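Local coordinates for protein blue-light receptor of the BLUF-family (Rhodobacter sphaeroides, PDB 2BYC) that probably senses blue light for bacterial signalling through a bound flavin, which in this dark-state structure is flavin mononucleotide, at residues Leu8-Arg13 / Gln75-Phe80; Thr40-Tyr45 / Arg88-Trp93; His49-Ile54 / Leu113-Pro118. All coordinates share one frame; numbering follows the deposited sequence.

Interaction 1 (Leu8-Arg13 / Gln75-Phe80). With FMN (flavin mononucleotide), chain C.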
loop_
_atom_site.group_PDB
_atom_site.type_symbol
_atom_site.label_atom_id
_atom_site.label_comp_id
_atom_site.label_asym_id
_atom_site.label_seq_id
_atom_site.Cartn_x
_atom_site.Cartn_y
_atom_site.Cartn_z
ATOM N N LEU A 8 -3.356 -2.931 -7.123
ATOM C CA LEU A 8 -3.496 -4.138 -6.286
ATOM C C LEU A 8 -3.390 -3.792 -4.828
ATOM O O LEU A 8 -2.561 -2.984 -4.495
ATOM C CB LEU A 8 -2.347 -5.105 -6.626
ATOM C CG LEU A 8 -2.227 -6.509 -6.109
ATOM C CD1 LEU A 8 -1.351 -7.063 -7.207
ATOM C CD2 LEU A 8 -1.376 -6.430 -4.840
ATOM N N THR A 9 -4.215 -4.405 -3.979
ATOM C CA THR A 9 -4.128 -4.163 -2.542
ATOM C C THR A 9 -4.097 -5.546 -1.927
ATOM O O THR A 9 -4.891 -6.370 -2.329
ATOM C CB THR A 9 -5.447 -3.514 -2.052
ATOM O OG1 THR A 9 -5.506 -2.210 -2.622
ATOM C CG2 THR A 9 -5.442 -3.338 -0.604
ATOM N N TYR A 10 -3.161 -5.761 -0.981
ATOM C CA TYR A 10 -3.014 -7.001 -0.266
ATOM C C TYR A 10 -2.864 -6.661 1.212
ATOM O O TYR A 10 -2.596 -5.548 1.592
ATOM C CB TYR A 10 -1.791 -7.826 -0.824
ATOM C CG TYR A 10 -0.496 -7.196 -0.414
ATOM C CD1 TYR A 10 -0.055 -7.319 0.890
ATOM C CD2 TYR A 10 0.312 -6.505 -1.334
ATOM C CE1 TYR A 10 1.096 -6.715 1.295
ATOM C CE2 TYR A 10 1.497 -5.902 -0.928
ATOM C CZ TYR A 10 1.887 -6.046 0.373
ATOM O OH TYR A 10 3.019 -5.479 0.871
ATOM N N ARG A 11 -3.106 -7.644 2.043
ATOM C CA ARG A 11 -2.997 -7.527 3.496
ATOM C C ARG A 11 -2.010 -8.594 3.845
ATOM O O ARG A 11 -2.031 -9.664 3.210
ATOM C CB ARG A 11 -4.342 -7.912 4.103
ATOM C CG ARG A 11 -4.442 -7.627 5.564
ATOM C CD ARG A 11 -5.854 -7.906 6.098
ATOM N NE ARG A 11 -6.074 -9.331 6.177
ATOM C CZ ARG A 11 -6.057 -10.029 7.306
ATOM N NH1 ARG A 11 -5.877 -9.411 8.471
ATOM N NH2 ARG A 11 -6.254 -11.342 7.266
ATOM N N SER A 12 -1.112 -8.297 4.795
ATOM C CA SER A 12 -0.163 -9.296 5.342
ATOM C C SER A 12 -0.013 -9.100 6.787
ATOM O O SER A 12 -0.370 -8.049 7.305
ATOM C CB SER A 12 1.218 -9.200 4.715
ATOM O OG SER A 12 1.805 -7.970 4.974
ATOM N N ARG A 13 0.496 -10.137 7.454
ATOM C CA ARG A 13 0.898 -10.039 8.849
ATOM C C ARG A 13 2.302 -9.579 8.970
ATOM O O ARG A 13 3.216 -10.139 8.362
ATOM C CB ARG A 13 0.895 -11.407 9.508
ATOM C CG ARG A 13 -0.344 -11.723 10.190
ATOM C CD ARG A 13 -0.121 -11.873 11.691
ATOM N NE ARG A 13 -1.412 -11.698 12.367
ATOM C CZ ARG A 13 -1.549 -11.535 13.677
ATOM N NH1 ARG A 13 -0.456 -11.520 14.461
ATOM N NH2 ARG A 13 -2.767 -11.345 14.185
ATOM N N GLN A 75 3.916 -12.093 6.574
ATOM C CA GLN A 75 3.420 -13.428 6.264
ATOM C C GLN A 75 1.947 -13.406 6.008
ATOM O O GLN A 75 1.307 -12.393 6.235
ATOM C CB GLN A 75 3.618 -14.372 7.464
ATOM C CG GLN A 75 3.400 -13.705 8.798
ATOM C CD GLN A 75 3.986 -14.485 10.005
ATOM O OE1 GLN A 75 4.936 -15.286 9.876
ATOM N NE2 GLN A 75 3.400 -14.255 11.183
ATOM N N GLU A 76 1.429 -14.560 5.575
ATOM C CA GLU A 76 0.027 -14.744 5.304
ATOM C C GLU A 76 -0.440 -13.666 4.331
ATOM O O GLU A 76 -1.406 -12.989 4.570
ATOM C CB GLU A 76 -0.762 -14.602 6.588
ATOM C CG GLU A 76 -0.391 -15.647 7.662
ATOM C CD GLU A 76 -1.169 -15.428 8.956
ATOM O OE1 GLU A 76 -2.382 -15.040 8.888
ATOM O OE2 GLU A 76 -0.564 -15.628 10.048
ATOM N N ILE A 77 0.288 -13.480 3.259
ATOM C CA ILE A 77 -0.057 -12.367 2.309
ATOM C C ILE A 77 -1.272 -12.829 1.547
ATOM O O ILE A 77 -1.277 -13.960 0.973
ATOM C CB ILE A 77 1.119 -12.155 1.384
ATOM C CG1 ILE A 77 2.304 -11.696 2.230
ATOM C CG2 ILE A 77 0.797 -11.178 0.268
ATOM C CD1 ILE A 77 3.610 -12.064 1.614
ATOM N N LEU A 78 -2.269 -11.958 1.456
ATOM C CA LEU A 78 -3.370 -12.304 0.628
ATOM C C LEU A 78 -3.939 -11.030 0.004
ATOM O O LEU A 78 -4.151 -10.040 0.652
ATOM C CB LEU A 78 -4.355 -13.046 1.531
ATOM C CG LEU A 78 -5.572 -13.637 0.913
ATOM C CD1 LEU A 78 -5.191 -14.916 0.153
ATOM C CD2 LEU A 78 -6.611 -13.896 2.054
ATOM N N ALA A 79 -4.113 -11.078 -1.287
ATOM C CA ALA A 79 -4.619 -9.953 -2.045
ATOM C C ALA A 79 -6.114 -9.766 -1.820
ATOM O O ALA A 79 -6.920 -10.711 -1.792
ATOM C CB ALA A 79 -4.326 -10.101 -3.526
ATOM N N PHE A 80 -6.455 -8.498 -1.659
ATOM C CA PHE A 80 -7.812 -8.105 -1.514
ATOM C C PHE A 80 -8.407 -7.934 -2.907
ATOM O O PHE A 80 -9.506 -8.414 -3.239
ATOM C CB PHE A 80 -7.909 -6.767 -0.776
ATOM C CG PHE A 80 -9.254 -6.186 -0.895
ATOM C CD1 PHE A 80 -10.290 -6.720 -0.147
ATOM C CD2 PHE A 80 -9.524 -5.158 -1.822
ATOM C CE1 PHE A 80 -11.578 -6.245 -0.254
ATOM C CE2 PHE A 80 -10.860 -4.641 -1.991
ATOM C CZ PHE A 80 -11.905 -5.170 -1.193
HETATM N N1 FMN C . 9.850 -2.883 -2.116
HETATM C C2 FMN C . 9.597 -2.021 -3.160
HETATM O O2 FMN C . 10.485 -1.798 -4.016
HETATM N N3 FMN C . 8.400 -1.395 -3.283
HETATM C C4 FMN C . 7.482 -1.630 -2.322
HETATM O O4 FMN C . 6.406 -1.141 -2.445
HETATM C C4A FMN C . 7.718 -2.500 -1.252
HETATM N N5 FMN C . 6.741 -2.710 -0.293
HETATM C C5A FMN C . 6.933 -3.640 0.739
HETATM C C6 FMN C . 5.950 -3.885 1.673
HETATM C C7 FMN C . 6.134 -4.756 2.756
HETATM C C7M FMN C . 4.967 -5.120 3.684
HETATM C C8 FMN C . 7.343 -5.412 2.860
HETATM C C8M FMN C . 7.612 -6.428 3.958
HETATM C C9 FMN C . 8.343 -5.187 1.917
HETATM C C9A FMN C . 8.128 -4.280 0.833
HETATM N N10 FMN C . 9.136 -4.025 -0.123
HETATM C C10 FMN C . 8.900 -3.143 -1.172
HETATM C "C1'" FMN C . 10.555 -4.430 0.097
HETATM C "C2'" FMN C . 10.789 -5.408 -1.031
HETATM O "O2'" FMN C . 10.312 -6.600 -0.476
HETATM C "C3'" FMN C . 12.241 -5.542 -1.521
HETATM O "O3'" FMN C . 12.973 -6.227 -0.555
HETATM C "C4'" FMN C . 12.980 -4.254 -1.850
HETATM O "O4'" FMN C . 12.490 -3.584 -3.031
HETATM C "C5'" FMN C . 14.452 -4.583 -2.118
HETATM O "O5'" FMN C . 15.379 -4.305 -1.067
HETATM P P FMN C . 16.904 -4.337 -1.563
HETATM O O1P FMN C . 17.870 -3.897 -0.452
HETATM O O2P FMN C . 17.142 -5.795 -1.934
HETATM O O3P FMN C . 16.868 -3.407 -2.751
#
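R11 pairs with L78 and Y10 with A79 in an antiparallel ladder in the sheet of the ferredoxin-like BLUF fold, where strand 5-14 lies beside strand 77-84 and, beyond the corner at E76, beside the short strand 74-75. The segments 8-13 and 77-80 run at 146° with axes 4.2 Å apart. R11 and L78 form one hydrogen-bonded pair: R11 N reaches L78 O at 3.0 Å and L78 N returns to R11 O at 2.9 Å. R13 and Q75 form a second, with R13 N to Q75 O and Q75 N to R13 O both 2.7 Å. Between R11 and R13 the register slips by one residue, which defines a beta bulge.

Y10 and A79 are the non-hydrogen-bonded pair. A chi1 of 72° sets Y10 CG between the backbone N and the carbonyl carbon, and the ring lies alongside I77, whose CG2 comes within 4.0 Å of Y10 CD1. The phenol oxygen extends past this contact to the flavin, with Y10 OH 3.4 Å from FMN C6, and is hydrogen-bonded to Q52. At the bulge, S12 CB rests 3.7 Å from I77 CG1, while S12 OG bonds H74.

On the Y10 face, helix 58-69 packs against Y10 and I77 through I68 and F65. Helix 120-131 meets T9 and F80 through V121, and strand 49-55 flanks strand 5-14 in the sheet.

Interaction 2 (Thr40-Tyr45 / Arg88-Trp93)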
loop_
_atom_site.group_PDB
_atom_site.type_symbol
_atom_site.label_atom_id
_atom_site.label_comp_id
_atom_site.label_asym_id
_atom_site.label_seq_id
_atom_site.Cartn_x
_atom_site.Cartn_y
_atom_site.Cartn_z
ATOM N N THR A 40 3.189 3.565 -7.777
ATOM C CA THR A 40 2.850 4.528 -6.754
ATOM C C THR A 40 1.896 3.858 -5.819
ATOM O O THR A 40 1.330 2.856 -6.169
ATOM C CB THR A 40 2.161 5.796 -7.378
ATOM O OG1 THR A 40 1.012 5.413 -8.175
ATOM C CG2 THR A 40 3.156 6.587 -8.139
ATOM N N GLY A 41 1.763 4.355 -4.595
ATOM C CA GLY A 41 0.829 3.703 -3.702
ATOM C C GLY A 41 1.095 4.046 -2.240
ATOM O O GLY A 41 1.893 4.990 -1.934
ATOM N N ILE A 42 0.476 3.276 -1.367
ATOM C CA ILE A 42 0.487 3.580 0.043
ATOM C C ILE A 42 0.658 2.246 0.811
ATOM O O ILE A 42 0.189 1.216 0.378
ATOM C CB ILE A 42 -0.828 4.355 0.508
ATOM C CG1 ILE A 42 -2.099 3.650 -0.039
ATOM C CG2 ILE A 42 -0.875 5.767 0.028
ATOM C CD1 ILE A 42 -3.392 3.750 0.834
ATOM N N LEU A 43 1.328 2.317 1.951
ATOM C CA LEU A 43 1.471 1.202 2.834
ATOM C C LEU A 43 0.938 1.550 4.183
ATOM O O LEU A 43 1.337 2.552 4.801
ATOM C CB LEU A 43 2.915 0.962 2.952
ATOM C CG LEU A 43 3.506 -0.125 3.860
ATOM C CD1 LEU A 43 2.963 -1.485 3.498
ATOM C CD2 LEU A 43 5.026 -0.062 3.860
ATOM N N LEU A 44 0.015 0.748 4.674
ATOM C CA LEU A 44 -0.604 1.051 5.950
ATOM C C LEU A 44 0.040 0.075 6.902
ATOM O O LEU A 44 0.123 -1.076 6.585
ATOM C CB LEU A 44 -2.155 0.893 5.911
ATOM C CG LEU A 44 -2.912 1.750 4.890
ATOM C CD1 LEU A 44 -2.753 1.315 3.506
ATOM C CD2 LEU A 44 -4.329 1.577 5.103
ATOM N N TYR A 45 0.419 0.549 8.077
ATOM C CA TYR A 45 1.084 -0.279 9.026
ATOM C C TYR A 45 0.447 0.034 10.402
ATOM O O TYR A 45 0.404 1.189 10.766
ATOM C CB TYR A 45 2.572 -0.049 8.976
ATOM C CG TYR A 45 3.263 -0.597 10.207
ATOM C CD1 TYR A 45 3.456 -1.967 10.386
ATOM C CD2 TYR A 45 3.676 0.282 11.210
ATOM C CE1 TYR A 45 4.073 -2.459 11.553
ATOM C CE2 TYR A 45 4.278 -0.180 12.339
ATOM C CZ TYR A 45 4.455 -1.519 12.524
ATOM O OH TYR A 45 5.064 -1.893 13.719
ATOM N N ARG A 88 -4.332 6.877 -11.622
ATOM C CA ARG A 88 -3.821 6.694 -10.242
ATOM C C ARG A 88 -4.627 7.382 -9.132
ATOM O O ARG A 88 -5.109 8.517 -9.259
ATOM C CB ARG A 88 -2.351 7.134 -10.163
ATOM C CG ARG A 88 -1.431 6.362 -11.063
ATOM C CD ARG A 88 -0.022 6.824 -10.899
ATOM N NE ARG A 88 0.766 6.223 -11.957
ATOM C CZ ARG A 88 1.529 5.154 -11.814
ATOM N NH1 ARG A 88 1.619 4.551 -10.643
ATOM N NH2 ARG A 88 2.209 4.709 -12.830
ATOM N N ARG A 89 -4.743 6.690 -8.008
ATOM C CA ARG A 89 -5.331 7.255 -6.787
ATOM C C ARG A 89 -4.268 8.027 -5.970
ATOM O O ARG A 89 -4.600 9.002 -5.328
ATOM C CB ARG A 89 -5.964 6.118 -5.970
ATOM C CG ARG A 89 -6.696 5.057 -6.849
ATOM C CD ARG A 89 -6.802 3.578 -6.195
ATOM N NE ARG A 89 -7.885 2.755 -6.845
ATOM C CZ ARG A 89 -9.169 3.019 -6.672
ATOM N NH1 ARG A 89 -9.512 4.041 -5.871
ATOM N NH2 ARG A 89 -10.112 2.305 -7.298
ATOM N N PHE A 90 -3.008 7.576 -5.979
ATOM C CA PHE A 90 -1.918 8.212 -5.238
ATOM C C PHE A 90 -0.763 8.558 -6.164
ATOM O O PHE A 90 0.361 8.109 -5.963
ATOM C CB PHE A 90 -1.395 7.276 -4.095
ATOM C CG PHE A 90 -2.494 6.637 -3.359
ATOM C CD1 PHE A 90 -2.963 5.370 -3.752
ATOM C CD2 PHE A 90 -3.214 7.373 -2.379
ATOM C CE1 PHE A 90 -4.049 4.758 -3.120
ATOM C CE2 PHE A 90 -4.334 6.793 -1.743
ATOM C CZ PHE A 90 -4.739 5.471 -2.116
ATOM N N PRO A 91 -1.030 9.396 -7.170
ATOM C CA PRO A 91 -0.008 9.650 -8.153
ATOM C C PRO A 91 1.242 10.316 -7.578
ATOM O O PRO A 91 2.365 10.171 -8.137
ATOM C CB PRO A 91 -0.741 10.555 -9.187
ATOM C CG PRO A 91 -1.850 11.168 -8.436
ATOM C CD PRO A 91 -2.286 10.089 -7.498
ATOM N N ASP A 92 1.108 10.991 -6.453
ATOM C CA ASP A 92 2.218 11.785 -6.027
ATOM C C ASP A 92 3.219 10.977 -5.221
ATOM O O ASP A 92 4.275 11.496 -4.874
ATOM C CB ASP A 92 1.739 13.030 -5.250
ATOM C CG ASP A 92 0.793 13.895 -6.066
ATOM O OD1 ASP A 92 0.937 13.919 -7.313
ATOM O OD2 ASP A 92 -0.120 14.530 -5.467
ATOM N N TRP A 93 2.897 9.727 -4.909
ATOM C CA TRP A 93 3.684 8.932 -3.935
ATOM C C TRP A 93 4.072 7.603 -4.493
ATOM O O TRP A 93 3.232 6.752 -4.790
ATOM C CB TRP A 93 2.941 8.699 -2.629
ATOM C CG TRP A 93 2.333 9.913 -2.051
ATOM C CD1 TRP A 93 1.108 10.445 -2.349
ATOM C CD2 TRP A 93 2.929 10.775 -1.081
ATOM N NE1 TRP A 93 0.916 11.588 -1.616
ATOM C CE2 TRP A 93 2.011 11.798 -0.817
ATOM C CE3 TRP A 93 4.147 10.763 -0.394
ATOM C CZ2 TRP A 93 2.241 12.778 0.128
ATOM C CZ3 TRP A 93 4.396 11.785 0.553
ATOM C CH2 TRP A 93 3.441 12.769 0.787
#
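The extended R88 side chain crosses that of T40 at about a right angle, where a loop of the ferredoxin-like BLUF fold meets the start of strand 40-45. T40 OG1 lies at the edge of the guanidinium, 14° out of its plane, and receives R88 NH1 at 2.7 Å through a moderately bent N-H. T40 OG1 is also hydrogen-bonded to E55, and R88 NH2 to the carbonyl of G38, so two nitrogens of the guanidinium are held, NH1 by T40 and NH2 by G38.

I42 and F90 are likewise crossed at about a right angle, but here aliphatic branches lie over a ring. I42 CG2 stands 3.9 Å from the F90 centroid, 19° off the normal, a CH-pi contact; I42 CD1 continues the coverage to F90 CZ at 3.7 Å. With chi1 at 48°, I42 CG1 is set between the backbone N and carbonyl carbon, which also brings it over the ring on the CE1-CZ side. R89 CB occupies the opposite face, sandwiching the phenyl group, and T53 of strand 49-55 touches it too.

From F90 to W93 the chain makes a type I beta turn, closed by W93 N to F90 O at 3.2 Å. This turn presents carbonyls to the strand: T40 CB sits 3.3 Å from F90 O, and the backbone of G41 is bound directly, G41 N donating to W93 O at 2.8 Å.

Interaction 3 (His49-Ile54 / Leu113-Pro118). With FMN (flavin mononucleotide), chain C.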
loop_
_atom_site.group_PDB
_atom_site.type_symbol
_atom_site.label_atom_id
_atom_site.label_comp_id
_atom_site.label_asym_id
_atom_site.label_seq_id
_atom_site.Cartn_x
_atom_site.Cartn_y
_atom_site.Cartn_z
ATOM N N HIS A 49 -0.508 -5.824 11.069
ATOM C CA HIS A 49 -0.824 -6.185 9.683
ATOM C C HIS A 49 -0.255 -5.046 8.830
ATOM O O HIS A 49 -0.081 -3.980 9.350
ATOM C CB HIS A 49 -2.318 -6.190 9.494
ATOM C CG HIS A 49 -2.965 -7.402 10.082
ATOM N ND1 HIS A 49 -2.696 -8.676 9.611
ATOM C CD2 HIS A 49 -3.771 -7.558 11.152
ATOM C CE1 HIS A 49 -3.373 -9.556 10.326
ATOM N NE2 HIS A 49 -4.041 -8.900 11.260
ATOM N N PHE A 50 0.127 -5.306 7.586
ATOM C CA PHE A 50 0.324 -4.213 6.569
ATOM C C PHE A 50 -0.814 -4.375 5.626
ATOM O O PHE A 50 -1.287 -5.507 5.379
ATOM C CB PHE A 50 1.538 -4.574 5.739
ATOM C CG PHE A 50 2.859 -4.364 6.413
ATOM C CD1 PHE A 50 3.759 -5.430 6.597
ATOM C CD2 PHE A 50 3.242 -3.118 6.857
ATOM C CE1 PHE A 50 5.040 -5.198 7.182
ATOM C CE2 PHE A 50 4.482 -2.912 7.452
ATOM C CZ PHE A 50 5.385 -3.981 7.588
ATOM N N VAL A 51 -1.292 -3.243 5.111
ATOM C CA VAL A 51 -2.195 -3.237 3.952
ATOM C C VAL A 51 -1.437 -2.376 2.971
ATOM O O VAL A 51 -1.032 -1.304 3.293
ATOM C CB VAL A 51 -3.608 -2.696 4.298
ATOM C CG1 VAL A 51 -4.421 -2.580 3.045
ATOM C CG2 VAL A 51 -4.352 -3.732 5.273
ATOM N N GLN A 52 -1.155 -2.932 1.795
ATOM C CA GLN A 52 -0.436 -2.189 0.766
ATOM C C GLN A 52 -1.258 -2.074 -0.515
ATOM O O GLN A 52 -1.871 -3.032 -0.927
ATOM C CB GLN A 52 0.981 -2.753 0.526
ATOM C CG GLN A 52 1.733 -1.794 -0.328
ATOM C CD GLN A 52 3.131 -2.243 -0.604
ATOM O OE1 GLN A 52 3.435 -3.435 -0.697
ATOM N NE2 GLN A 52 3.995 -1.287 -0.740
ATOM N N THR A 53 -1.300 -0.864 -1.082
ATOM C CA THR A 53 -1.905 -0.625 -2.384
ATOM C C THR A 53 -0.814 -0.147 -3.303
ATOM O O THR A 53 -0.139 0.826 -2.951
ATOM C CB THR A 53 -2.877 0.501 -2.280
ATOM O OG1 THR A 53 -3.997 0.060 -1.499
ATOM C CG2 THR A 53 -3.370 0.908 -3.692
ATOM N N ILE A 54 -0.616 -0.815 -4.434
ATOM C CA ILE A 54 0.381 -0.328 -5.421
ATOM C C ILE A 54 -0.327 -0.215 -6.698
ATOM O O ILE A 54 -1.237 -1.024 -6.980
ATOM C CB ILE A 54 1.520 -1.370 -5.645
ATOM C CG1 ILE A 54 0.897 -2.728 -5.972
ATOM C CG2 ILE A 54 2.485 -1.403 -4.440
ATOM C CD1 ILE A 54 1.847 -3.845 -6.173
ATOM N N LEU A 113 -7.359 -2.864 10.368
ATOM C CA LEU A 113 -6.935 -3.404 9.037
ATOM C C LEU A 113 -7.312 -4.903 8.870
ATOM O O LEU A 113 -6.521 -5.782 8.403
ATOM C CB LEU A 113 -5.448 -3.205 8.852
ATOM C CG LEU A 113 -4.938 -1.773 8.822
ATOM C CD1 LEU A 113 -3.477 -1.852 8.396
ATOM C CD2 LEU A 113 -5.727 -1.031 7.807
ATOM N N ASP A 114 -8.535 -5.182 9.249
ATOM C CA ASP A 114 -8.975 -6.538 9.202
ATOM C C ASP A 114 -9.473 -6.776 7.815
ATOM O O ASP A 114 -9.352 -7.911 7.338
ATOM C CB ASP A 114 -9.988 -6.863 10.272
ATOM C CG ASP A 114 -9.359 -7.636 11.393
ATOM O OD1 ASP A 114 -8.415 -8.392 11.041
ATOM O OD2 ASP A 114 -9.741 -7.488 12.605
ATOM N N LEU A 115 -9.903 -5.682 7.156
ATOM C CA LEU A 115 -10.609 -5.693 5.870
ATOM C C LEU A 115 -11.817 -6.647 5.829
ATOM O O LEU A 115 -12.024 -7.299 4.819
ATOM C CB LEU A 115 -9.664 -6.037 4.680
ATOM C CG LEU A 115 -8.714 -5.037 3.994
ATOM C CD1 LEU A 115 -8.164 -3.930 4.846
ATOM C CD2 LEU A 115 -7.618 -5.838 3.312
ATOM N N SER A 116 -12.605 -6.739 6.898
ATOM C CA SER A 116 -13.733 -7.663 6.888
ATOM C C SER A 116 -14.929 -7.033 6.256
ATOM O O SER A 116 -15.774 -7.717 5.685
ATOM C CB SER A 116 -14.127 -7.989 8.297
ATOM O OG SER A 116 -12.984 -8.166 9.085
ATOM N N GLY A 117 -15.023 -5.722 6.423
ATOM C CA GLY A 117 -16.017 -4.934 5.734
ATOM C C GLY A 117 -15.787 -5.029 4.245
ATOM O O GLY A 117 -14.611 -5.066 3.795
ATOM N N PRO A 118 -16.884 -5.043 3.456
ATOM C CA PRO A 118 -16.709 -5.069 2.014
ATOM C C PRO A 118 -16.336 -3.680 1.438
ATOM O O PRO A 118 -15.944 -3.595 0.280
ATOM C CB PRO A 118 -18.094 -5.540 1.490
ATOM C CG PRO A 118 -18.935 -5.852 2.744
ATOM C CD PRO A 118 -18.323 -5.004 3.814
HETATM N N1 FMN C . 9.850 -2.883 -2.116
HETATM C C2 FMN C . 9.597 -2.021 -3.160
HETATM O O2 FMN C . 10.485 -1.798 -4.016
HETATM N N3 FMN C . 8.400 -1.395 -3.283
HETATM C C4 FMN C . 7.482 -1.630 -2.322
HETATM O O4 FMN C . 6.406 -1.141 -2.445
HETATM C C4A FMN C . 7.718 -2.500 -1.252
HETATM N N5 FMN C . 6.741 -2.710 -0.293
HETATM C C5A FMN C . 6.933 -3.640 0.739
HETATM C C6 FMN C . 5.950 -3.885 1.673
HETATM C C7 FMN C . 6.134 -4.756 2.756
HETATM C C7M FMN C . 4.967 -5.120 3.684
HETATM C C8 FMN C . 7.343 -5.412 2.860
HETATM C C8M FMN C . 7.612 -6.428 3.958
HETATM C C9 FMN C . 8.343 -5.187 1.917
HETATM C C9A FMN C . 8.128 -4.280 0.833
HETATM N N10 FMN C . 9.136 -4.025 -0.123
HETATM C C10 FMN C . 8.900 -3.143 -1.172
HETATM C "C1'" FMN C . 10.555 -4.430 0.097
HETATM C "C2'" FMN C . 10.789 -5.408 -1.031
HETATM O "O2'" FMN C . 10.312 -6.600 -0.476
HETATM C "C3'" FMN C . 12.241 -5.542 -1.521
HETATM O "O3'" FMN C . 12.973 -6.227 -0.555
HETATM C "C4'" FMN C . 12.980 -4.254 -1.850
HETATM O "O4'" FMN C . 12.490 -3.584 -3.031
HETATM C "C5'" FMN C . 14.452 -4.583 -2.118
HETATM O "O5'" FMN C . 15.379 -4.305 -1.067
HETATM P P FMN C . 16.904 -4.337 -1.563
HETATM O O1P FMN C . 17.870 -3.897 -0.452
HETATM O O2P FMN C . 17.142 -5.795 -1.934
HETATM O O3P FMN C . 16.868 -3.407 -2.751
#
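With chi1 at 174°, V51 places CG2 beside its backbone N and anti to the carbonyl carbon; L113, at chi1 -63°, holds CG likewise beside its own N, and the two side chains cross obliquely. This is a small apolar contact in the ferredoxin-like BLUF fold, between the sheet strand 49-55 and the loop that leads into helix 120-131. A single methyl does most of the touching: V51 CG2 lies 3.7 Å from L113 CD1 and 3.8 Å from L115 CD1, so it nests between two leucines of the loop. L113 and L115, two residues apart with D114 between them, both have positive phi, and the ends of both side chains reach V51. L113 also packs on L44 and L124, and L115 on V121, which joins the loop to strand 40-45 and to helix 120-131. Next to V51 on the same side of the strand, H49 approaches L113 through CB, 4.4 Å from L113 CB.

Alternation along the strand sends F50 and Q52 to the other side of the sheet, where the flavin lies. The F50 ring has FMN C7M over one face, toward the rim, with F50 CD1 at 3.2 Å, a tight approach. Q52, extended beyond CG, carries its amide to the N5/O4 edge of the flavin. The amide nitrogen is shared between two acceptors: Q52 NE2 reaches FMN O4 at 3.0 Å, bent to 139° at the hydrogen, and FMN N5 at 3.1 Å, similarly bent. On the loop side, L113 O is buried by this contact with no polar partner in the model.

In the fold
All three interactions meet on one sheet, and their segments alternate along the chain. Interactions 1 and 3 are closest, with centres about 7 Å apart: S12 O and F50 N are 2.8 Å apart, a probable hydrogen bond between neighbouring strands, and Y10 OH lies 2.6 Å from Q52 OE1, the point where the two contacts join at the flavin. Interaction 2 has its centre about 14 Å from that of interaction 3, yet its strand 40-45 adjoins strand 49-55, with L44 N 2.7 Å from V51 O. Interactions 1 and 2 do not touch; their nearest atoms are about 5 Å apart. Interactions 1 and 3 both contact FMN, whereas the nearest atoms of G41 in interaction 2 and FMN are about 7 Å apart.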